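Local structure of Cas13d (uncultured Ruminococcus sp, 6IV9) at residues A288-H293 / R300-S305; P764-K769 / Y775-Q780; A823-H828 / R858-R863. The protein binds CRISPR RNA and, in its natural form, probably uses two HEPN domains to mature that RNA and to cleave target RNA. The protein carries 2 engineered substitutions. All blocks are in the same frame, centred on the assembly; numbering follows the deposited sequence.

In the fold
Along the chain the three contacts follow in series. Contact 1 lies at the end of helix 267-291, contact 2 in the loop leading into helix 777-788, and contact 3 between helices 816-827 and 848-861. Their centres lie 23 to 25 Å apart, and residues of all three pack on the long helix 713-760. Contacts 2 and 3 touch, Tyr775 CZ meeting Ala823 CB at 3.9 Å. Contacts 1 and 3 come within about 6 Å at their nearest atoms, and each contains the spacing of an RX4H motif with the arginine engineered to alanine. This is consistent with two HEPN motifs meeting in one composite ribonuclease site, probably inactive in this engineered form.

Contact 1: A288-H293 / R300-S305; sequences AQCVFH and RFDLYS. Engineered in segment 288-293: Ala288 (natural residue Arg).
Arg300 and Gln289 are joined through backbone and side chains alike. The one hydrogen bond between the segments runs from Arg300 N to Gln289 O (3.0 Å). It is nearly straight, at 172° about the hydrogen, although the donor is tilted from the carbonyl plane, and it ties the returning loop to the last turn of helix 267-291. Beyond it the two side chains lie side by side and point the same way, Gln289 OE1 coming to 3.5 Å from Arg300 CD.

Apolar contact is made by Cys290, which is buried. Its CB packs on Leu303 CG at 3.7 Å, while SG, anti to the carbonyl carbon (chi1 -69°), lies 3.8 Å from Arg300 CB. The same sulfur also makes a van der Waals approach to the backbone, 3.7 Å from Leu303 N.

The charged interaction stays within the loop. Arg300 bends at chi3 and grips Asp302 side-on, NE to OD1 at 3.0 Å and NH2 to OD2 at 2.8 Å. OD1 is met on its syn side, OD2 from above the carboxylate plane. Gln286, on helix 267-291, also bonds OD1, so the aspartate is tied to the helix as well as to Arg300. Were Arg300 replaced by alanine, the Asp302 carboxylate would probably be left without its positive mate and Gln289 without the aliphatic chain beside it.

Ala288, engineered from arginine, stands five residues before His293, a spacing consistent with the RX4H motif of HEPN ribonucleases, whose intervening residues Gln289 and Cys290 here take the returning loop.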
ATOM      1  N   ALA A 288      -9.129  13.775   1.948  1.00 24.89           N
ATOM      2  CA  ALA A 288      -8.105  14.430   2.785  1.00 25.68           C
ATOM      3  C   ALA A 288      -8.786  15.209   3.910  1.00 26.17           C
ATOM      4  O   ALA A 288      -8.324  15.156   5.010  1.00 27.47           O
ATOM      5  CB  ALA A 288      -7.242  15.318   1.944  1.00 30.98           C
ATOM      6  N   GLN A 289      -9.915  15.839   3.616  1.00 25.51           N
ATOM      7  CA  GLN A 289     -10.672  16.643   4.609  1.00 26.91           C
ATOM      8  C   GLN A 289     -11.349  15.751   5.653  1.00 26.99           C
ATOM      9  O   GLN A 289     -11.827  16.278   6.626  1.00 29.08           O
ATOM     10  CB  GLN A 289     -11.669  17.550   3.898  1.00 31.31           C
ATOM     11  CG  GLN A 289     -11.006  18.660   3.111  1.00 32.95           C
ATOM     12  CD  GLN A 289     -11.989  19.316   2.177  1.00 42.17           C
ATOM     13  OE1 GLN A 289     -13.151  19.478   2.490  1.00 53.83           O
ATOM     14  NE2 GLN A 289     -11.529  19.672   1.003  1.00 44.05           N
ATOM     15  N   CYS A 290     -11.465  14.462   5.377  1.00 25.44           N
ATOM     16  CA  CYS A 290     -12.111  13.523   6.312  1.00 27.94           C
ATOM     17  C   CYS A 290     -11.106  12.835   7.228  1.00 30.21           C
ATOM     18  O   CYS A 290     -11.531  12.347   8.234  1.00 30.94           O
ATOM     19  CB  CYS A 290     -12.835  12.439   5.542  1.00 26.85           C
ATOM     20  SG  CYS A 290     -14.280  13.070   4.668  1.00 31.59           S
ATOM     21  N   VAL A 291      -9.844  12.747   6.827  1.00 26.60           N
ATOM     22  CA  VAL A 291      -8.842  12.039   7.668  1.00 26.34           C
ATOM     23  C   VAL A 291      -7.843  13.008   8.301  1.00 29.17           C
ATOM     24  O   VAL A 291      -7.021  12.544   9.057  1.00 28.57           O
ATOM     25  CB  VAL A 291      -8.148  10.937   6.857  1.00 31.01           C
ATOM     26  CG1 VAL A 291      -9.116   9.840   6.482  1.00 30.85           C
ATOM     27  CG2 VAL A 291      -7.506  11.507   5.619  1.00 28.68           C
ATOM     28  N   PHE A 292      -7.925  14.290   7.969  1.00 25.11           N
ATOM     29  CA  PHE A 292      -7.050  15.330   8.560  1.00 28.77           C
ATOM     30  C   PHE A 292      -7.910  16.515   9.006  1.00 32.15           C
ATOM     31  O   PHE A 292      -8.928  16.754   8.422  1.00 31.62           O
ATOM     32  CB  PHE A 292      -5.947  15.740   7.592  1.00 29.70           C
ATOM     33  CG  PHE A 292      -4.885  14.690   7.440  1.00 28.94           C
ATOM     34  CD1 PHE A 292      -4.014  14.410   8.472  1.00 28.71           C
ATOM     35  CD2 PHE A 292      -4.784  13.963   6.280  1.00 30.50           C
ATOM     36  CE1 PHE A 292      -3.045  13.437   8.334  1.00 30.67           C
ATOM     37  CE2 PHE A 292      -3.823  12.986   6.146  1.00 27.51           C
ATOM     38  CZ  PHE A 292      -2.960  12.725   7.172  1.00 27.63           C
ATOM     39  N   HIS A 293      -7.472  17.230  10.026  1.00 29.80           N
ATOM     40  CA  HIS A 293      -8.283  18.368  10.518  1.00 31.06           C
ATOM     41  C   HIS A 293      -7.851  19.668   9.844  1.00 38.27           C
ATOM     42  O   HIS A 293      -6.711  19.786   9.425  1.00 36.01           O
ATOM     43  CB  HIS A 293      -8.277  18.416  12.047  1.00 36.87           C
ATOM     44  CG  HIS A 293      -8.845  17.183  12.655  1.00 35.48           C
ATOM     45  ND1 HIS A 293      -8.395  15.934  12.330  1.00 40.43           N
ATOM     46  CD2 HIS A 293      -9.858  16.998  13.513  1.00 45.30           C
ATOM     47  CE1 HIS A 293      -9.078  15.035  12.988  1.00 48.12           C
ATOM     48  NE2 HIS A 293      -9.981  15.662  13.720  1.00 44.20           N
ATOM     49  N   ARG A 300     -14.311  16.585   8.207  1.00 32.71           N
ATOM     50  CA  ARG A 300     -15.627  16.166   7.692  1.00 33.68           C
ATOM     51  C   ARG A 300     -15.967  14.776   8.224  1.00 37.79           C
ATOM     52  O   ARG A 300     -15.063  14.003   8.429  1.00 31.60           O
ATOM     53  CB  ARG A 300     -15.661  16.244   6.171  1.00 34.81           C
ATOM     54  CG  ARG A 300     -15.265  17.611   5.647  1.00 42.70           C
ATOM     55  CD  ARG A 300     -15.750  17.809   4.236  1.00 48.44           C
ATOM     56  NE  ARG A 300     -17.110  17.317   4.157  1.00 58.79           N
ATOM     57  CZ  ARG A 300     -18.187  18.081   4.180  1.00 62.85           C
ATOM     58  NH1 ARG A 300     -18.061  19.394   4.202  1.00 50.61           N
ATOM     59  NH2 ARG A 300     -19.380  17.526   4.178  1.00 55.79           N
ATOM     60  N   PHE A 301     -17.254  14.507   8.406  1.00 33.19           N
ATOM     61  CA  PHE A 301     -17.725  13.211   8.942  1.00 36.70           C
ATOM     62  C   PHE A 301     -18.374  12.359   7.850  1.00 31.40           C
ATOM     63  O   PHE A 301     -18.911  11.324   8.184  1.00 34.31           O
ATOM     64  CB  PHE A 301     -18.715  13.491  10.071  1.00 44.48           C
ATOM     65  CG  PHE A 301     -18.043  13.977  11.322  1.00 50.56           C
ATOM     66  CD1 PHE A 301     -17.464  13.085  12.201  1.00 59.18           C
ATOM     67  CD2 PHE A 301     -17.925  15.323  11.581  1.00 63.06           C
ATOM     68  CE1 PHE A 301     -16.807  13.526  13.332  1.00 62.10           C
ATOM     69  CE2 PHE A 301     -17.274  15.766  12.716  1.00 56.42           C
ATOM     70  CZ  PHE A 301     -16.724  14.867  13.587  1.00 61.92           C
ATOM     71  N   ASP A 302     -18.259  12.768   6.595  1.00 30.14           N
ATOM     72  CA  ASP A 302     -18.983  12.097   5.491  1.00 29.15           C
ATOM     73  C   ASP A 302     -18.076  11.249   4.593  1.00 27.63           C
ATOM     74  O   ASP A 302     -18.452  11.031   3.471  1.00 28.00           O
ATOM     75  CB  ASP A 302     -19.877  13.076   4.738  1.00 36.63           C
ATOM     76  CG  ASP A 302     -19.157  14.258   4.128  1.00 38.00           C
ATOM     77  OD1 ASP A 302     -18.023  14.481   4.476  1.00 36.70           O
ATOM     78  OD2 ASP A 302     -19.761  14.935   3.318  1.00 38.37           O
ATOM     79  N   LEU A 303     -17.005  10.685   5.137  1.00 25.33           N
ATOM     80  CA  LEU A 303     -16.047   9.883   4.330  1.00 28.64           C
ATOM     81  C   LEU A 303     -16.773   8.718   3.661  1.00 29.28           C
ATOM     82  O   LEU A 303     -16.510   8.442   2.525  1.00 27.60           O
ATOM     83  CB  LEU A 303     -15.026   9.292   5.305  1.00 29.26           C
ATOM     84  CG  LEU A 303     -13.653   8.913   4.773  1.00 34.99           C
ATOM     85  CD1 LEU A 303     -13.059   7.754   5.534  1.00 34.70           C
ATOM     86  CD2 LEU A 303     -13.630   8.697   3.284  1.00 32.24           C
ATOM     87  N   TYR A 304     -17.658   8.065   4.390  1.00 26.62           N
ATOM     88  CA  TYR A 304     -18.294   6.843   3.854  1.00 28.98           C
ATOM     89  C   TYR A 304     -19.606   7.111   3.129  1.00 32.10           C
ATOM     90  O   TYR A 304     -20.075   6.209   2.504  1.00 39.00           O
ATOM     91  CB  TYR A 304     -18.447   5.837   4.989  1.00 28.71           C
ATOM     92  CG  TYR A 304     -17.143   5.578   5.686  1.00 26.84           C
ATOM     93  CD1 TYR A 304     -16.146   4.867   5.057  1.00 29.03           C
ATOM     94  CD2 TYR A 304     -16.883   6.082   6.940  1.00 27.12           C
ATOM     95  CE1 TYR A 304     -14.929   4.640   5.663  1.00 31.37           C
ATOM     96  CE2 TYR A 304     -15.675   5.857   7.569  1.00 29.25           C
ATOM     97  CZ  TYR A 304     -14.696   5.128   6.928  1.00 28.60           C
ATOM     98  OH  TYR A 304     -13.503   4.884   7.515  1.00 30.07           O
ATOM     99  N   SER A 305     -20.160   8.308   3.230  1.00 31.50           N
ATOM    100  CA  SER A 305     -21.468   8.573   2.585  1.00 33.96           C
ATOM    101  C   SER A 305     -21.385   9.590   1.445  1.00 31.96           C
ATOM    102  O   SER A 305     -22.218   9.527   0.579  1.00 32.19           O
ATOM    103  CB  SER A 305     -22.434   9.047   3.618  1.00 33.93           C
ATOM    104  OG  SER A 305     -21.996  10.257   4.177  1.00 32.92           O
TER

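Contact 2: P764-K769 / Y775-Q780; sequences PELASK and YRILSQ
Leu766 faces Leu778 and Lys769 faces Ile777, with the CA atoms of each pair 8.0 Å apart, so the two backbones meet through side chains alone. Segment 764-769 begins as a short 3-10 segment and then folds into a type I beta turn from Leu766 to Lys769, closed by the bond from Lys769 N to Leu766 O. This turn brings both ends of the tetrapeptide to the same partner, the first turn of helix 777-788, where Gln780 N bonds Arg776 O.

The two leucines cross obliquely, their CD2 methyls 4.0 Å apart. The other branch of Leu766, CD1, comes to 4.3 Å from Ile777 CG1, and the fork therefore spans two successive residues of the helix. Ile777 CG1 also takes Lys769 CG, at 4.1 Å, the two side chains crossing at about a right angle. CG1 of the isoleucine stands anti to the backbone N (chi1 -170°), which places it against the Lys769 and Leu766 side chains. Lys769 bends at chi2, and it is the aliphatic root of its chain that does the touching.

Helix 713-760 completes this small core: Tyr759 packs on both leucines and Phe756 on Ile777. At the borders, Glu765 forms a salt bridge with Arg789, just past helix 777-788, and Lys760, at the end of helix 713-760, bonds Lys769 O.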
ATOM      1  N   PRO A 764     -11.681  17.342  30.698  1.00 44.46           N
ATOM      2  CA  PRO A 764     -12.068  18.734  30.904  1.00 45.74           C
ATOM      3  C   PRO A 764     -10.892  19.686  30.677  1.00 40.37           C
ATOM      4  O   PRO A 764     -11.074  20.706  30.126  1.00 40.71           O
ATOM      5  CB  PRO A 764     -12.449  18.768  32.387  1.00 48.33           C
ATOM      6  CG  PRO A 764     -12.904  17.369  32.661  1.00 51.34           C
ATOM      7  CD  PRO A 764     -11.924  16.530  31.876  1.00 49.83           C
ATOM      8  N   GLU A 765      -9.693  19.230  31.006  1.00 43.32           N
ATOM      9  CA  GLU A 765      -8.453  20.039  30.897  1.00 44.02           C
ATOM     10  C   GLU A 765      -8.157  20.447  29.448  1.00 47.66           C
ATOM     11  O   GLU A 765      -7.411  21.387  29.265  1.00 42.29           O
ATOM     12  CB  GLU A 765      -7.287  19.275  31.513  1.00 46.91           C
ATOM     13  CG  GLU A 765      -7.317  19.237  33.022  1.00 53.99           C
ATOM     14  CD  GLU A 765      -8.249  18.205  33.621  1.00 58.90           C
ATOM     15  OE1 GLU A 765      -8.820  17.431  32.876  1.00 55.12           O
ATOM     16  OE2 GLU A 765      -8.394  18.189  34.842  1.00 76.88           O
ATOM     17  N   LEU A 766      -8.697  19.721  28.473  1.00 41.67           N
ATOM     18  CA  LEU A 766      -8.448  19.965  27.030  1.00 41.01           C
ATOM     19  C   LEU A 766      -9.560  20.849  26.470  1.00 41.19           C
ATOM     20  O   LEU A 766      -9.479  21.224  25.333  1.00 37.11           O
ATOM     21  CB  LEU A 766      -8.509  18.602  26.335  1.00 39.96           C
ATOM     22  CG  LEU A 766      -7.208  17.952  25.878  1.00 45.29           C
ATOM     23  CD1 LEU A 766      -6.016  18.362  26.701  1.00 41.23           C
ATOM     24  CD2 LEU A 766      -7.339  16.446  25.818  1.00 39.85           C
ATOM     25  N   ALA A 767     -10.468  21.291  27.323  1.00 46.52           N
ATOM     26  CA  ALA A 767     -11.685  21.978  26.849  1.00 50.55           C
ATOM     27  C   ALA A 767     -11.398  23.218  25.999  1.00 49.90           C
ATOM     28  O   ALA A 767     -12.036  23.349  24.975  1.00 54.75           O
ATOM     29  CB  ALA A 767     -12.536  22.318  28.041  1.00 54.87           C
ATOM     30  N   SER A 768     -10.461  24.077  26.376  1.00 49.38           N
ATOM     31  CA  SER A 768     -10.262  25.293  25.547  1.00 58.94           C
ATOM     32  C   SER A 768      -9.072  25.165  24.586  1.00 59.68           C
ATOM     33  O   SER A 768      -8.777  26.145  23.907  1.00 58.05           O
ATOM     34  CB  SER A 768     -10.086  26.480  26.436  1.00 55.68           C
ATOM     35  OG  SER A 768      -8.865  26.364  27.130  1.00 61.83           O
ATOM     36  N   LYS A 769      -8.433  23.999  24.526  1.00 50.74           N
ATOM     37  CA  LYS A 769      -7.190  23.830  23.732  1.00 45.20           C
ATOM     38  C   LYS A 769      -7.422  23.636  22.232  1.00 42.19           C
ATOM     39  O   LYS A 769      -8.362  22.978  21.865  1.00 42.60           O
ATOM     40  CB  LYS A 769      -6.382  22.672  24.312  1.00 46.85           C
ATOM     41  CG  LYS A 769      -6.150  22.737  25.808  1.00 49.44           C
ATOM     42  CD  LYS A 769      -5.433  23.988  26.215  1.00 51.79           C
ATOM     43  CE  LYS A 769      -5.027  23.994  27.666  1.00 52.95           C
ATOM     44  NZ  LYS A 769      -3.805  24.796  27.868  1.00 59.02           N
ATOM     45  N   TYR A 775       1.292  21.080  19.539  1.00 32.36           N
ATOM     46  CA  TYR A 775       1.045  19.649  19.234  1.00 28.26           C
ATOM     47  C   TYR A 775       1.320  18.764  20.452  1.00 27.34           C
ATOM     48  O   TYR A 775       0.762  17.700  20.523  1.00 29.68           O
ATOM     49  CB  TYR A 775       1.843  19.230  18.005  1.00 28.84           C
ATOM     50  CG  TYR A 775       1.174  19.543  16.698  1.00 29.18           C
ATOM     51  CD1 TYR A 775       0.225  18.703  16.163  1.00 34.83           C
ATOM     52  CD2 TYR A 775       1.485  20.685  15.997  1.00 33.51           C
ATOM     53  CE1 TYR A 775      -0.389  18.988  14.961  1.00 38.41           C
ATOM     54  CE2 TYR A 775       0.881  20.988  14.794  1.00 33.34           C
ATOM     55  CZ  TYR A 775      -0.057  20.133  14.270  1.00 32.82           C
ATOM     56  OH  TYR A 775      -0.654  20.420  13.092  1.00 33.47           O
ATOM     57  N   ARG A 776       2.123  19.240  21.394  1.00 26.38           N
ATOM     58  CA  ARG A 776       2.511  18.436  22.579  1.00 26.72           C
ATOM     59  C   ARG A 776       1.409  18.386  23.640  1.00 29.08           C
ATOM     60  O   ARG A 776       1.573  17.642  24.577  1.00 29.69           O
ATOM     61  CB  ARG A 776       3.774  19.002  23.231  1.00 29.44           C
ATOM     62  CG  ARG A 776       4.949  19.199  22.294  1.00 29.44           C
ATOM     63  CD  ARG A 776       6.048  19.994  22.964  1.00 34.26           C
ATOM     64  NE  ARG A 776       5.606  21.326  23.317  1.00 32.91           N
ATOM     65  CZ  ARG A 776       6.016  21.995  24.373  1.00 36.65           C
ATOM     66  NH1 ARG A 776       7.038  21.559  25.075  1.00 35.98           N
ATOM     67  NH2 ARG A 776       5.406  23.102  24.726  1.00 36.40           N
ATOM     68  N   ILE A 777       0.314  19.104  23.445  1.00 29.99           N
ATOM     69  CA  ILE A 777      -0.717  19.255  24.513  1.00 33.32           C
ATOM     70  C   ILE A 777      -1.333  17.921  24.958  1.00 34.34           C
ATOM     71  O   ILE A 777      -1.600  17.797  26.139  1.00 27.43           O
ATOM     72  CB  ILE A 777      -1.769  20.298  24.107  1.00 34.10           C
ATOM     73  CG1 ILE A 777      -2.699  20.671  25.262  1.00 36.68           C
ATOM     74  CG2 ILE A 777      -2.551  19.850  22.897  1.00 37.57           C
ATOM     75  CD1 ILE A 777      -2.006  21.264  26.442  1.00 42.25           C
ATOM     76  N   LEU A 778      -1.599  16.998  24.038  1.00 32.45           N
ATOM     77  CA  LEU A 778      -2.216  15.722  24.465  1.00 30.29           C
ATOM     78  C   LEU A 778      -1.265  14.936  25.369  1.00 29.64           C
ATOM     79  O   LEU A 778      -1.670  14.549  26.438  1.00 30.14           O
ATOM     80  CB  LEU A 778      -2.506  14.915  23.204  1.00 30.97           C
ATOM     81  CG  LEU A 778      -3.810  14.135  23.162  1.00 36.67           C
ATOM     82  CD1 LEU A 778      -3.644  12.822  22.449  1.00 30.21           C
ATOM     83  CD2 LEU A 778      -4.454  13.971  24.514  1.00 28.82           C
ATOM     84  N   SER A 779      -0.033  14.731  24.934  1.00 25.58           N
ATOM     85  CA  SER A 779       0.920  13.965  25.763  1.00 27.88           C
ATOM     86  C   SER A 779       1.163  14.687  27.092  1.00 28.96           C
ATOM     87  O   SER A 779       1.214  14.039  28.104  1.00 27.87           O
ATOM     88  CB  SER A 779       2.205  13.775  25.036  1.00 29.65           C
ATOM     89  OG  SER A 779       2.017  12.934  23.936  1.00 30.65           O
ATOM     90  N   GLN A 780       1.322  16.002  27.040  1.00 30.91           N
ATOM     91  CA  GLN A 780       1.604  16.797  28.256  1.00 34.39           C
ATOM     92  C   GLN A 780       0.429  16.685  29.228  1.00 32.95           C
ATOM     93  O   GLN A 780       0.647  16.350  30.374  1.00 37.02           O
ATOM     94  CB  GLN A 780       1.742  18.238  27.789  1.00 41.07           C
ATOM     95  CG  GLN A 780       2.387  19.197  28.764  1.00 53.16           C
ATOM     96  CD  GLN A 780       2.395  20.553  28.100  1.00 67.79           C
ATOM     97  OE1 GLN A 780       3.286  20.889  27.331  1.00 59.88           O
ATOM     98  NE2 GLN A 780       1.358  21.328  28.353  1.00 72.70           N
TER

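Contact 3: A823-H828 / R858-R863; sequences ANCIAH and RCITKR. Engineered in segment 823-828: Ala823 (natural residue Arg).
Cys825, on helix 816-827, brings the flank of its sulfur against two consecutive residues of helix 848-861, Cys859 and Ile860. SG stands anti to the carbonyl carbon (chi1 -73°) and is the one atom of its segment that does the touching. From SG the two partners lie in directions roughly at right angles: Ile860 CD1 at 4.2 Å and Cys859 CB at 4.3 Å. These are van der Waals contacts, and the sulfur acts here as an apolar surface.

The second cysteine also points toward the first helix, yet meets it with its methylene group and not its sulfur. The two SG atoms of Cys825 and Cys859 stay 5.3 Å apart, far beyond disulfide length. Ile860 leaves its backbone at a slant to the contact, but its CG1 branch turns back: CG1 is anti to the carbonyl carbon and chi2 is -78°, which brings the CD1 methyl to the cysteine. The contact is light, burying 96 Å² in all, and the nearest CA pair of the two segments, Cys825 CA and Cys859 CA, is 7.9 Å apart.

Ile826 packs on Tyr745, Val746 and Ile749 of helix 713-760, and Tyr838 also touches Cys859. Beyond Cys825, the His828 ring stacks with Tyr206 and has the carbonyl oxygen of Asn824 3.1 Å above its plane, offset toward the rim. With Ala823, engineered from arginine, His828 reproduces the RX4H spacing of HEPN ribonucleases, consistent with a HEPN motif, one of whose intervening residues, Cys825, packs on the neighbouring helix of an all-helical domain.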
ATOM      1  N   ALA A 823       5.316  18.549  11.932  1.00 27.96           N
ATOM      2  CA  ALA A 823       4.017  18.105  11.392  1.00 28.36           C
ATOM      3  C   ALA A 823       3.875  18.578   9.946  1.00 30.94           C
ATOM      4  O   ALA A 823       3.402  17.816   9.139  1.00 26.13           O
ATOM      5  CB  ALA A 823       2.902  18.631  12.249  1.00 30.96           C
ATOM      6  N   ASN A 824       4.264  19.815   9.667  1.00 27.02           N
ATOM      7  CA  ASN A 824       4.178  20.364   8.295  1.00 28.42           C
ATOM      8  C   ASN A 824       5.114  19.598   7.356  1.00 25.45           C
ATOM      9  O   ASN A 824       4.716  19.295   6.266  1.00 26.08           O
ATOM     10  CB  ASN A 824       4.460  21.863   8.294  1.00 31.68           C
ATOM     11  CG  ASN A 824       3.375  22.656   8.984  1.00 41.63           C
ATOM     12  OD1 ASN A 824       2.254  22.198   9.116  1.00 44.40           O
ATOM     13  ND2 ASN A 824       3.700  23.848   9.440  1.00 43.70           N
ATOM     14  N   CYS A 825       6.329  19.323   7.798  1.00 24.48           N
ATOM     15  CA  CYS A 825       7.307  18.603   6.958  1.00 24.47           C
ATOM     16  C   CYS A 825       6.786  17.193   6.666  1.00 24.48           C
ATOM     17  O   CYS A 825       6.970  16.730   5.581  1.00 24.63           O
ATOM     18  CB  CYS A 825       8.648  18.510   7.665  1.00 26.40           C
ATOM     19  SG  CYS A 825       9.548  20.079   7.735  0.83 30.32           S
ATOM     20  N   ILE A 826       6.194  16.545   7.660  1.00 23.83           N
ATOM     21  CA  ILE A 826       5.653  15.174   7.462  1.00 22.95           C
ATOM     22  C   ILE A 826       4.524  15.215   6.433  1.00 24.17           C
ATOM     23  O   ILE A 826       4.572  14.479   5.495  1.00 25.35           O
ATOM     24  CB  ILE A 826       5.172  14.625   8.817  1.00 23.42           C
ATOM     25  CG1 ILE A 826       6.351  14.367   9.756  1.00 22.23           C
ATOM     26  CG2 ILE A 826       4.299  13.400   8.630  1.00 22.22           C
ATOM     27  CD1 ILE A 826       5.976  14.193  11.195  1.00 23.95           C
ATOM     28  N   ALA A 827       3.585  16.127   6.612  1.00 26.06           N
ATOM     29  CA  ALA A 827       2.426  16.258   5.707  1.00 28.63           C
ATOM     30  C   ALA A 827       2.850  16.610   4.275  1.00 28.92           C
ATOM     31  O   ALA A 827       2.152  16.222   3.386  1.00 28.31           O
ATOM     32  CB  ALA A 827       1.453  17.256   6.252  1.00 29.91           C
ATOM     33  N   HIS A 828       3.935  17.348   4.093  1.00 24.23           N
ATOM     34  CA  HIS A 828       4.314  17.819   2.739  1.00 26.30           C
ATOM     35  C   HIS A 828       5.442  17.008   2.111  1.00 27.79           C
ATOM     36  O   HIS A 828       5.939  17.444   1.100  1.00 27.05           O
ATOM     37  CB  HIS A 828       4.706  19.288   2.815  1.00 29.87           C
ATOM     38  CG  HIS A 828       3.615  20.119   3.377  1.00 34.20           C
ATOM     39  ND1 HIS A 828       3.823  21.349   3.904  1.00 42.84           N
ATOM     40  CD2 HIS A 828       2.301  19.881   3.492  1.00 39.88           C
ATOM     41  CE1 HIS A 828       2.683  21.835   4.326  1.00 44.41           C
ATOM     42  NE2 HIS A 828       1.747  20.960   4.091  1.00 39.09           N
ATOM     43  N   ARG A 858      17.670  18.793   9.522  1.00 27.37           N
ATOM     44  CA  ARG A 858      18.228  19.940   8.769  1.00 28.47           C
ATOM     45  C   ARG A 858      17.087  20.851   8.314  1.00 33.72           C
ATOM     46  O   ARG A 858      17.243  22.038   8.375  1.00 30.75           O
ATOM     47  CB  ARG A 858      19.063  19.442   7.593  1.00 27.78           C
ATOM     48  CG  ARG A 858      20.377  18.808   8.008  1.00 27.73           C
ATOM     49  CD  ARG A 858      21.339  19.790   8.645  1.00 31.44           C
ATOM     50  NE  ARG A 858      21.520  20.966   7.826  1.00 31.87           N
ATOM     51  CZ  ARG A 858      22.414  21.077   6.868  1.00 33.73           C
ATOM     52  NH1 ARG A 858      23.222  20.078   6.581  1.00 33.96           N
ATOM     53  NH2 ARG A 858      22.497  22.189   6.180  1.00 38.04           N
ATOM     54  N   CYS A 859      15.986  20.276   7.842  1.00 28.19           N
ATOM     55  CA  CYS A 859      14.835  21.085   7.394  1.00 28.51           C
ATOM     56  C   CYS A 859      14.243  21.846   8.581  1.00 29.32           C
ATOM     57  O   CYS A 859      13.861  22.973   8.410  1.00 33.01           O
ATOM     58  CB  CYS A 859      13.738  20.212   6.804  1.00 30.21           C
ATOM     59  SG  CYS A 859      14.163  19.379   5.254  0.87 31.70           S
ATOM     60  N   ILE A 860      14.117  21.200   9.726  1.00 28.13           N
ATOM     61  CA  ILE A 860      13.510  21.857  10.921  1.00 31.87           C
ATOM     62  C   ILE A 860      14.378  23.019  11.414  1.00 34.72           C
ATOM     63  O   ILE A 860      13.822  24.021  11.799  1.00 32.28           O
ATOM     64  CB  ILE A 860      13.280  20.844  12.055  1.00 31.71           C
ATOM     65  CG1 ILE A 860      12.308  19.736  11.658  1.00 35.02           C
ATOM     66  CG2 ILE A 860      12.839  21.542  13.322  1.00 30.20           C
ATOM     67  CD1 ILE A 860      10.888  20.146  11.703  1.00 41.11           C
ATOM     68  N   THR A 861      15.692  22.835  11.421  1.00 31.71           N
ATOM     69  CA  THR A 861      16.615  23.848  11.981  1.00 32.18           C
ATOM     70  C   THR A 861      17.018  24.907  10.957  1.00 38.41           C
ATOM     71  O   THR A 861      17.702  25.814  11.341  1.00 44.71           O
ATOM     72  CB  THR A 861      17.844  23.174  12.576  1.00 31.61           C
ATOM     73  OG1 THR A 861      18.491  22.459  11.532  1.00 31.78           O
ATOM     74  CG2 THR A 861      17.494  22.257  13.720  1.00 33.98           C
ATOM     75  N   LYS A 862      16.622  24.773   9.707  1.00 36.92           N
ATOM     76  CA  LYS A 862      16.985  25.786   8.697  1.00 45.35           C
ATOM     77  C   LYS A 862      16.459  27.145   9.156  1.00 51.30           C
ATOM     78  O   LYS A 862      15.294  27.247   9.490  1.00 49.09           O
ATOM     79  CB  LYS A 862      16.389  25.397   7.350  1.00 45.62           C
ATOM     80  CG  LYS A 862      16.841  26.247   6.183  1.00 52.87           C
ATOM     81  CD  LYS A 862      15.883  26.191   5.043  1.00 55.22           C
ATOM     82  CE  LYS A 862      16.339  27.039   3.877  1.00 71.61           C
ATOM     83  NZ  LYS A 862      17.774  27.394   3.990  1.00 76.34           N
ATOM     84  N   ARG A 863      17.332  28.157   9.154  1.00 59.75           N
ATOM     85  CA  ARG A 863      16.948  29.534   9.567  1.00 72.48           C
ATOM     86  C   ARG A 863      16.416  30.290   8.345  1.00 72.45           C
ATOM     87  O   ARG A 863      17.223  30.605   7.448  1.00 88.38           O
ATOM     88  CB  ARG A 863      18.149  30.259  10.183  1.00 79.23           C
ATOM     89  CG  ARG A 863      17.924  30.732  11.612  1.00 81.84           C
ATOM     90  CD  ARG A 863      18.262  29.663  12.635  1.00 77.16           C
ATOM     91  NE  ARG A 863      19.670  29.294  12.606  1.00 83.52           N
ATOM     92  CZ  ARG A 863      20.615  29.875  13.338  1.00 89.26           C
ATOM     93  NH1 ARG A 863      20.407  31.072  13.859  1.00 89.87           N
ATOM     94  NH2 ARG A 863      21.764  29.258  13.544  1.00 74.22           N
TER